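Local coordinates for acetyl-CoA hydrolase/transferase family protein (Porphyromonas gingivalis, PDB 2NVV) that probably hydrolyses acetyl-CoA or moves coenzyme A between an acyl-CoA and acetate, and binds zinc, at residues 229-234 against 423-428; 238-243 against 274-279; 252-257 against 343-348. One frame throughout, in Å; residues are numbered along the deposited sequence.

Contact 1: residues 229-234 against 423-428; sequences QAIGDN and ISEWGV
A tight beta hairpin, strands 421-424 and 427-430 joined through E425 and W426, meets one side of helix 226-245, where N234 reaches across to its turn. The ND2 of N234 gives the contact its polar link, bonding to S424 O at 2.8 Å; the oxygen lies in the amide plane and the donor in the carbonyl plane, although the bond is bent, with 141° at the hydrogen. A weak second bond runs from ND2 to E425 O at 3.5 Å, so one amide nitrogen spans two successive carbonyls. CG stands anti to the carbonyl carbon (chi1 -66°), which points the amide at the turn. The hairpin closes itself through S424 N to G427 O at 3.2 Å, and its second strand, 427-430, is the last of the five-stranded mixed sheet in this chain. The rest is van der Waals packing. One turn back on the helix, A230 CB meets E425 CB at 3.5 Å, while CG1 of I231 lies over the S424-E425 peptide, 3.4 Å from E425 N. N234 CB rests on two branched side chains, I423 CG2 at 3.5 Å and V428 CG1 at 4.0 Å. Around the hairpin, E425 OE1 is bonded to S395 OG and the S424 hydroxyl to the carbonyl of C447; the W426 ring meets H449 at about a right angle.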
loop_
_atom_site.group_PDB
_atom_site.type_symbol
_atom_site.label_atom_id
_atom_site.label_comp_id
_atom_site.label_asym_id
_atom_site.label_seq_id
_atom_site.Cartn_x
_atom_site.Cartn_y
_atom_site.Cartn_z
ATOM N N GLN A 229 -10.394 -11.204 25.300
ATOM C CA GLN A 229 -11.330 -12.305 25.103
ATOM C C GLN A 229 -12.456 -11.758 24.239
ATOM O O GLN A 229 -12.893 -12.398 23.284
ATOM C CB GLN A 229 -11.923 -12.768 26.429
ATOM C CG GLN A 229 -10.977 -13.502 27.351
ATOM C CD GLN A 229 -10.504 -14.819 26.768
ATOM O OE1 GLN A 229 -9.562 -14.857 25.971
ATOM N NE2 GLN A 229 -11.169 -15.911 27.150
ATOM N N ALA A 230 -12.913 -10.561 24.600
ATOM C CA ALA A 230 -13.977 -9.875 23.887
ATOM C C ALA A 230 -13.558 -9.621 22.439
ATOM O O ALA A 230 -14.258 -10.009 21.504
ATOM C CB ALA A 230 -14.298 -8.555 24.587
ATOM N N ILE A 231 -12.411 -8.974 22.262
ATOM C CA ILE A 231 -11.901 -8.676 20.938
ATOM C C ILE A 231 -11.822 -9.929 20.072
ATOM O O ILE A 231 -12.323 -9.946 18.949
ATOM C CB ILE A 231 -10.497 -8.016 21.020
ATOM C CG1 ILE A 231 -10.627 -6.595 21.570
ATOM C CG2 ILE A 231 -9.828 -8.024 19.634
ATOM C CD1 ILE A 231 -9.329 -5.892 21.814
ATOM N N GLY A 232 -11.200 -10.976 20.596
ATOM C CA GLY A 232 -11.074 -12.213 19.841
ATOM C C GLY A 232 -12.399 -12.814 19.392
ATOM O O GLY A 232 -12.505 -13.362 18.296
ATOM N N ASP A 233 -13.416 -12.718 20.242
ATOM C CA ASP A 233 -14.721 -13.264 19.923
ATOM C C ASP A 233 -15.349 -12.442 18.826
ATOM O O ASP A 233 -15.953 -12.987 17.894
ATOM C CB ASP A 233 -15.634 -13.231 21.153
ATOM C CG ASP A 233 -16.927 -14.013 20.940
ATOM O OD1 ASP A 233 -16.883 -15.259 21.009
ATOM O OD2 ASP A 233 -17.977 -13.389 20.684
ATOM N N ASN A 234 -15.218 -11.126 18.932
ATOM C CA ASN A 234 -15.798 -10.252 17.927
ATOM C C ASN A 234 -15.240 -10.538 16.547
ATOM O O ASN A 234 -15.986 -10.547 15.568
ATOM C CB ASN A 234 -15.573 -8.793 18.290
ATOM C CG ASN A 234 -16.314 -8.400 19.544
ATOM O OD1 ASN A 234 -17.285 -9.039 19.915
ATOM N ND2 ASN A 234 -15.864 -7.334 20.197
ATOM N N ILE A 423 -11.951 -3.441 15.049
ATOM C CA ILE A 423 -12.644 -4.151 16.107
ATOM C C ILE A 423 -12.031 -4.000 17.505
ATOM O O ILE A 423 -10.837 -4.222 17.704
ATOM C CB ILE A 423 -12.694 -5.658 15.775
ATOM C CG1 ILE A 423 -13.463 -5.876 14.481
ATOM C CG2 ILE A 423 -13.328 -6.433 16.922
ATOM C CD1 ILE A 423 -13.381 -7.288 13.946
ATOM N N SER A 424 -12.849 -3.616 18.477
ATOM C CA SER A 424 -12.376 -3.512 19.857
ATOM C C SER A 424 -13.281 -4.420 20.696
ATOM O O SER A 424 -14.054 -5.203 20.148
ATOM C CB SER A 424 -12.431 -2.063 20.364
ATOM O OG SER A 424 -13.759 -1.611 20.528
ATOM N N GLU A 425 -13.186 -4.335 22.011
ATOM C CA GLU A 425 -14.020 -5.172 22.861
ATOM C C GLU A 425 -15.492 -4.763 22.800
ATOM O O GLU A 425 -16.381 -5.557 23.120
ATOM C CB GLU A 425 -13.540 -5.111 24.309
ATOM C CG GLU A 425 -13.743 -3.762 25.023
ATOM C CD GLU A 425 -12.658 -2.726 24.742
ATOM O OE1 GLU A 425 -12.600 -1.733 25.487
ATOM O OE2 GLU A 425 -11.869 -2.880 23.791
ATOM N N TRP A 426 -15.737 -3.531 22.365
ATOM C CA TRP A 426 -17.076 -2.978 22.274
ATOM C C TRP A 426 -17.888 -3.370 21.046
ATOM O O TRP A 426 -19.110 -3.284 21.067
ATOM C CB TRP A 426 -16.995 -1.459 22.358
ATOM C CG TRP A 426 -16.494 -0.983 23.672
ATOM C CD1 TRP A 426 -15.399 -0.208 23.902
ATOM C CD2 TRP A 426 -17.080 -1.241 24.952
ATOM N NE1 TRP A 426 -15.264 0.034 25.251
ATOM C CE2 TRP A 426 -16.286 -0.591 25.915
ATOM C CE3 TRP A 426 -18.205 -1.959 25.377
ATOM C CZ2 TRP A 426 -16.578 -0.636 27.275
ATOM C CZ3 TRP A 426 -18.494 -2.004 26.727
ATOM C CH2 TRP A 426 -17.683 -1.346 27.661
ATOM N N GLY A 427 -17.222 -3.790 19.976
ATOM C CA GLY A 427 -17.946 -4.165 18.774
ATOM C C GLY A 427 -17.087 -3.996 17.547
ATOM O O GLY A 427 -15.901 -3.708 17.669
ATOM N N VAL A 428 -17.678 -4.167 16.369
ATOM C CA VAL A 428 -16.920 -4.043 15.130
ATOM C C VAL A 428 -17.441 -2.919 14.233
ATOM O O VAL A 428 -18.650 -2.681 14.149
ATOM C CB VAL A 428 -16.942 -5.371 14.329
ATOM C CG1 VAL A 428 -16.910 -6.550 15.281
ATOM C CG2 VAL A 428 -18.151 -5.434 13.441
#

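Contact 2: residues 238-243 against 274-279; sequences FLVSEM and PDIPAF
The carbonyl oxygen of L239 takes two N-H groups of its own helix, M243 N at 3.1 Å and, weakly, E242 N at the same distance. Through this turn of helix 226-245, L239, V240 and M243 all turn their side chains toward the loop 274-279, and what they meet there is mainly hydrocarbon. I276 is the central piece of the loop. Its side chain leaves the backbone obliquely, but a second bend at chi2, -70°, brings CD1 back toward the helix, where it is shared by three residues. V240 CG1 touches it at 3.4 Å, the two side chains crossing at about a right angle; L239 CB lies farther off, at 4.2 Å, and M243 CE comes in at 3.9 Å. The same V240 methyl also rests against D275 CB, 3.8 Å away, at the more solvent-exposed end of the loop. M243 is a selenomethionine whose long chain stays extended at chi2 and then bends at chi3, -84°, which sets CE against P277 CD at 3.6 Å. P277 also packs on F252, and V240 leans on N273 just ahead of the loop. The loop carries the chain from helix 261-272 into strand 279-282, which neighbours strand 255-257 through backbone bonds of L255 to N280 and Y282, an arrangement consistent with a Rossmann-like beta-alpha-beta unit.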
loop_
_atom_site.group_PDB
_atom_site.type_symbol
_atom_site.label_atom_id
_atom_site.label_comp_id
_atom_site.label_asym_id
_atom_site.label_seq_id
_atom_site.Cartn_x
_atom_site.Cartn_y
_atom_site.Cartn_z
ATOM N N PHE A 238 -17.580 -12.006 13.591
ATOM C CA PHE A 238 -17.724 -11.142 12.435
ATOM C C PHE A 238 -17.468 -11.960 11.174
ATOM O O PHE A 238 -18.244 -11.930 10.216
ATOM C CB PHE A 238 -16.716 -9.995 12.525
ATOM C CG PHE A 238 -16.542 -9.227 11.238
ATOM C CD1 PHE A 238 -17.582 -8.473 10.714
ATOM C CD2 PHE A 238 -15.328 -9.260 10.555
ATOM C CE1 PHE A 238 -17.425 -7.764 9.534
ATOM C CE2 PHE A 238 -15.163 -8.554 9.370
ATOM C CZ PHE A 238 -16.218 -7.800 8.858
ATOM N N LEU A 239 -16.375 -12.708 11.195
ATOM C CA LEU A 239 -16.001 -13.534 10.066
ATOM C C LEU A 239 -17.068 -14.562 9.683
ATOM O O LEU A 239 -17.412 -14.667 8.500
ATOM C CB LEU A 239 -14.649 -14.201 10.346
ATOM C CG LEU A 239 -13.413 -13.521 9.719
ATOM C CD1 LEU A 239 -13.639 -12.044 9.503
ATOM C CD2 LEU A 239 -12.197 -13.760 10.593
ATOM N N VAL A 240 -17.612 -15.310 10.647
ATOM C CA VAL A 240 -18.642 -16.287 10.281
ATOM C C VAL A 240 -19.842 -15.515 9.721
ATOM O O VAL A 240 -20.511 -15.949 8.789
ATOM C CB VAL A 240 -19.131 -17.153 11.493
ATOM C CG1 VAL A 240 -17.955 -17.611 12.321
ATOM C CG2 VAL A 240 -20.109 -16.386 12.343
ATOM N N SER A 241 -20.083 -14.345 10.288
ATOM C CA SER A 241 -21.197 -13.519 9.883
ATOM C C SER A 241 -21.054 -13.036 8.455
ATOM O O SER A 241 -22.047 -12.888 7.729
ATOM C CB SER A 241 -21.301 -12.341 10.835
ATOM O OG SER A 241 -22.224 -11.398 10.347
ATOM N N GLU A 242 -19.811 -12.790 8.050
ATOM C CA GLU A 242 -19.505 -12.326 6.702
ATOM C C GLU A 242 -19.688 -13.434 5.694
ATOM O O GLU A 242 -20.148 -13.187 4.578
ATOM C CB GLU A 242 -18.068 -11.806 6.637
ATOM C CG GLU A 242 -17.881 -10.452 7.295
ATOM C CD GLU A 242 -18.800 -9.405 6.700
ATOM O OE1 GLU A 242 -18.581 -9.008 5.532
ATOM O OE2 GLU A 242 -19.750 -8.991 7.398
HETATM N N MSE A 243 -19.326 -14.655 6.079
HETATM C CA MSE A 243 -19.472 -15.795 5.181
HETATM C C MSE A 243 -20.930 -16.042 4.853
HETATM O O MSE A 243 -21.281 -16.291 3.697
HETATM C CB MSE A 243 -18.885 -17.060 5.795
HETATM C CG MSE A 243 -17.383 -17.052 5.934
HETATM SE SE MSE A 243 -16.742 -18.807 6.379
HETATM C CE MSE A 243 -16.971 -18.807 8.275
ATOM N N PRO A 274 -17.497 -23.171 15.880
ATOM C CA PRO A 274 -17.754 -24.251 14.921
ATOM C C PRO A 274 -18.134 -23.782 13.526
ATOM O O PRO A 274 -17.965 -24.527 12.561
ATOM C CB PRO A 274 -18.868 -25.047 15.592
ATOM C CG PRO A 274 -19.640 -23.981 16.308
ATOM C CD PRO A 274 -18.526 -23.166 16.937
ATOM N N ASP A 275 -18.649 -22.556 13.417
ATOM C CA ASP A 275 -19.029 -22.007 12.121
ATOM C C ASP A 275 -17.802 -21.568 11.342
ATOM O O ASP A 275 -17.910 -21.170 10.179
ATOM C CB ASP A 275 -19.975 -20.830 12.275
ATOM C CG ASP A 275 -21.374 -21.261 12.624
ATOM O OD1 ASP A 275 -21.856 -22.230 12.003
ATOM O OD2 ASP A 275 -21.992 -20.625 13.505
ATOM N N ILE A 276 -16.639 -21.624 11.987
ATOM C CA ILE A 276 -15.388 -21.282 11.314
ATOM C C ILE A 276 -14.816 -22.619 10.860
ATOM O O ILE A 276 -14.434 -23.440 11.684
ATOM C CB ILE A 276 -14.373 -20.596 12.270
ATOM C CG1 ILE A 276 -14.840 -19.185 12.621
ATOM C CG2 ILE A 276 -13.002 -20.525 11.611
ATOM C CD1 ILE A 276 -14.757 -18.201 11.480
ATOM N N PRO A 277 -14.779 -22.868 9.540
ATOM C CA PRO A 277 -14.247 -24.136 9.024
ATOM C C PRO A 277 -12.732 -24.286 9.223
ATOM O O PRO A 277 -12.016 -23.290 9.337
ATOM C CB PRO A 277 -14.648 -24.100 7.545
ATOM C CG PRO A 277 -14.616 -22.645 7.227
ATOM C CD PRO A 277 -15.285 -22.027 8.437
ATOM N N ALA A 278 -12.257 -25.528 9.278
ATOM C CA ALA A 278 -10.836 -25.797 9.445
ATOM C C ALA A 278 -10.143 -24.877 8.452
ATOM O O ALA A 278 -10.518 -24.829 7.278
ATOM C CB ALA A 278 -10.521 -27.259 9.139
ATOM N N PHE A 279 -9.135 -24.148 8.917
ATOM C CA PHE A 279 -8.480 -23.195 8.053
ATOM C C PHE A 279 -6.963 -23.286 7.983
ATOM O O PHE A 279 -6.319 -23.978 8.769
ATOM C CB PHE A 279 -8.909 -21.786 8.479
ATOM C CG PHE A 279 -8.538 -21.428 9.910
ATOM C CD1 PHE A 279 -7.350 -20.744 10.193
ATOM C CD2 PHE A 279 -9.376 -21.778 10.970
ATOM C CE1 PHE A 279 -7.009 -20.415 11.503
ATOM C CE2 PHE A 279 -9.041 -21.452 12.285
ATOM C CZ PHE A 279 -7.856 -20.770 12.550
#

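Contact 3: residues 252-257 against 343-348; sequences FLPLQS and RRLGVI
I348 and L255 face each other as a parallel beta bridge, the pairing of strand 255-257 with the start of strand 348-352 in the mixed sheet. Two backbone bonds, both on I348, fix the register: its N donates to P254 O at 2.8 Å, nearly straight at 169°, and its O accepts from Q256 N at 3.0 Å, more bent at 134°. The main bump of the contact is the I348 side chain, and the residues around the bridge form the hollow that takes it. CD1 pushes in between L253 CB, 3.9 Å away, and the ring of F252, whose CE2 lies at 4.0 Å, with the ring and the aliphatic chain crossing at about a right angle. Nearer the backbone, L255 runs alongside I348, the two pointing the same way, so that L255 CD2 rests on I348 CB at 3.6 Å. Just before the bridge, helix 339-345 ends in a Schellman motif with G346, at positive phi, as its C-prime residue. The chain turns there, and the carbonyls at the helix end are covered by carbon: the isobutyl group of L253 lies over G346 O, and P254 CD over L345 O. The Q256 amide oxygen is held by N351 ND2, close to E284, the predicted glutamyl-CoA residue. On the helix, R343 NH2 bonds to S106 O of the second subunit. Next to the proline, the methyls of V347 spread along one side of the partner strand: CG1, anti to the backbone N (chi1 -177°), extends toward Q256 and stops 3.9 Å from Q256 CB, while V347 CG2 lies 4.1 Å from P254 CB.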
loop_
_atom_site.group_PDB
_atom_site.type_symbol
_atom_site.label_atom_id
_atom_site.label_comp_id
_atom_site.label_asym_id
_atom_site.label_seq_id
_atom_site.Cartn_x
_atom_site.Cartn_y
_atom_site.Cartn_z
ATOM N N PHE A 252 -14.176 -20.413 3.622
ATOM C CA PHE A 252 -13.233 -19.505 4.277
ATOM C C PHE A 252 -12.033 -19.187 3.372
ATOM O O PHE A 252 -11.999 -19.572 2.196
ATOM C CB PHE A 252 -12.748 -20.112 5.594
ATOM C CG PHE A 252 -12.431 -19.094 6.659
ATOM C CD1 PHE A 252 -11.528 -19.387 7.668
ATOM C CD2 PHE A 252 -13.060 -17.857 6.676
ATOM C CE1 PHE A 252 -11.261 -18.468 8.670
ATOM C CE2 PHE A 252 -12.794 -16.931 7.682
ATOM C CZ PHE A 252 -11.898 -17.239 8.675
ATOM N N LEU A 253 -11.040 -18.500 3.935
ATOM C CA LEU A 253 -9.844 -18.083 3.198
ATOM C C LEU A 253 -8.610 -18.165 4.098
ATOM O O LEU A 253 -8.733 -18.412 5.295
ATOM C CB LEU A 253 -10.032 -16.645 2.718
ATOM C CG LEU A 253 -10.413 -16.323 1.268
ATOM C CD1 LEU A 253 -11.164 -17.450 0.641
ATOM C CD2 LEU A 253 -11.240 -15.053 1.247
ATOM N N PRO A 254 -7.400 -17.980 3.531
ATOM C CA PRO A 254 -6.178 -18.041 4.341
ATOM C C PRO A 254 -6.175 -16.887 5.322
ATOM O O PRO A 254 -6.713 -15.816 5.014
ATOM C CB PRO A 254 -5.066 -17.897 3.308
ATOM C CG PRO A 254 -5.663 -18.455 2.079
ATOM C CD PRO A 254 -7.061 -17.886 2.101
ATOM N N LEU A 255 -5.577 -17.096 6.495
ATOM C CA LEU A 255 -5.511 -16.038 7.498
ATOM C C LEU A 255 -4.106 -15.579 7.826
ATOM O O LEU A 255 -3.137 -16.291 7.607
ATOM C CB LEU A 255 -6.172 -16.467 8.805
ATOM C CG LEU A 255 -7.671 -16.755 8.865
ATOM C CD1 LEU A 255 -8.001 -17.159 10.285
ATOM C CD2 LEU A 255 -8.490 -15.542 8.470
ATOM N N GLN A 256 -4.022 -14.363 8.348
ATOM C CA GLN A 256 -2.769 -13.774 8.768
ATOM C C GLN A 256 -3.090 -12.961 10.004
ATOM O O GLN A 256 -4.082 -12.213 10.030
ATOM C CB GLN A 256 -2.186 -12.882 7.677
ATOM C CG GLN A 256 -0.891 -12.183 8.066
ATOM C CD GLN A 256 -1.119 -10.903 8.841
ATOM O OE1 GLN A 256 -1.973 -10.089 8.484
ATOM N NE2 GLN A 256 -0.348 -10.711 9.900
ATOM N N SER A 257 -2.281 -13.137 11.046
ATOM C CA SER A 257 -2.491 -12.398 12.281
ATOM C C SER A 257 -1.131 -12.016 12.827
ATOM O O SER A 257 -0.117 -12.625 12.459
ATOM C CB SER A 257 -3.221 -13.263 13.307
ATOM O OG SER A 257 -2.328 -14.164 13.952
ATOM N N ARG A 343 -2.903 -11.069 -2.224
ATOM C CA ARG A 343 -4.098 -10.692 -2.969
ATOM C C ARG A 343 -4.687 -11.828 -3.802
ATOM O O ARG A 343 -5.901 -11.963 -3.900
ATOM C CB ARG A 343 -3.794 -9.491 -3.864
ATOM C CG ARG A 343 -5.004 -8.965 -4.617
ATOM C CD ARG A 343 -4.860 -7.494 -4.956
ATOM N NE ARG A 343 -5.723 -7.134 -6.069
ATOM C CZ ARG A 343 -5.888 -5.900 -6.527
ATOM N NH1 ARG A 343 -5.254 -4.883 -5.957
ATOM N NH2 ARG A 343 -6.657 -5.688 -7.593
ATOM N N ARG A 344 -3.836 -12.644 -4.412
ATOM C CA ARG A 344 -4.330 -13.766 -5.203
ATOM C C ARG A 344 -5.081 -14.783 -4.336
ATOM O O ARG A 344 -6.169 -15.215 -4.715
ATOM C CB ARG A 344 -3.186 -14.480 -5.909
ATOM C CG ARG A 344 -3.622 -15.726 -6.688
ATOM C CD ARG A 344 -2.411 -16.412 -7.318
ATOM N NE ARG A 344 -1.609 -15.475 -8.105
ATOM C CZ ARG A 344 -0.291 -15.564 -8.261
ATOM N NH1 ARG A 344 0.380 -16.548 -7.685
ATOM N NH2 ARG A 344 0.358 -14.658 -8.982
ATOM N N LEU A 345 -4.505 -15.154 -3.187
ATOM C CA LEU A 345 -5.121 -16.127 -2.283
ATOM C C LEU A 345 -6.285 -15.558 -1.499
ATOM O O LEU A 345 -7.057 -16.307 -0.907
ATOM C CB LEU A 345 -4.110 -16.677 -1.273
ATOM C CG LEU A 345 -2.777 -17.277 -1.712
ATOM C CD1 LEU A 345 -2.082 -17.832 -0.482
ATOM C CD2 LEU A 345 -2.988 -18.372 -2.733
ATOM N N GLY A 346 -6.410 -14.239 -1.491
ATOM C CA GLY A 346 -7.491 -13.615 -0.752
ATOM C C GLY A 346 -7.279 -13.769 0.743
ATOM O O GLY A 346 -8.210 -14.069 1.501
ATOM N N VAL A 347 -6.040 -13.573 1.168
ATOM C CA VAL A 347 -5.679 -13.692 2.564
ATOM C C VAL A 347 -6.422 -12.672 3.404
ATOM O O VAL A 347 -6.426 -11.480 3.080
ATOM C CB VAL A 347 -4.168 -13.471 2.770
ATOM C CG1 VAL A 347 -3.803 -13.666 4.224
ATOM C CG2 VAL A 347 -3.385 -14.423 1.907
ATOM N N ILE A 348 -7.060 -13.137 4.477
ATOM C CA ILE A 348 -7.766 -12.245 5.382
ATOM C C ILE A 348 -6.729 -11.861 6.427
ATOM O O ILE A 348 -6.151 -12.729 7.074
ATOM C CB ILE A 348 -8.976 -12.956 6.039
ATOM C CG1 ILE A 348 -10.037 -13.226 4.971
ATOM C CG2 ILE A 348 -9.543 -12.100 7.187
ATOM C CD1 ILE A 348 -11.171 -14.071 5.431
#

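In the fold
Contacts 1 and 2 lie on the same helix, 226-245, about two and a half turns apart, their centres 15 Å from each other, and join where V428 CG2 meets F238 CD1 at 4.1 Å. Contact 3 is 13 Å from contact 2 by centres and touches it chiefly round F252, whose CD2 is 3.8 Å from the selenium of M243, and where F279 CE1 meets L255 CD1. Contacts 1 and 3 stay about 9 Å apart at nearest atoms, yet both reach the same mixed sheet, at strands 427-430 and 255-257. Both lie near predicted sites: the I231 side chain about 4 Å from that of V262 in the CoA-binding turn, and the Q256 side chain about 4 Å from that of E284. Contact 2 is more remote, L239 being about 12 Å from V262 by side chains.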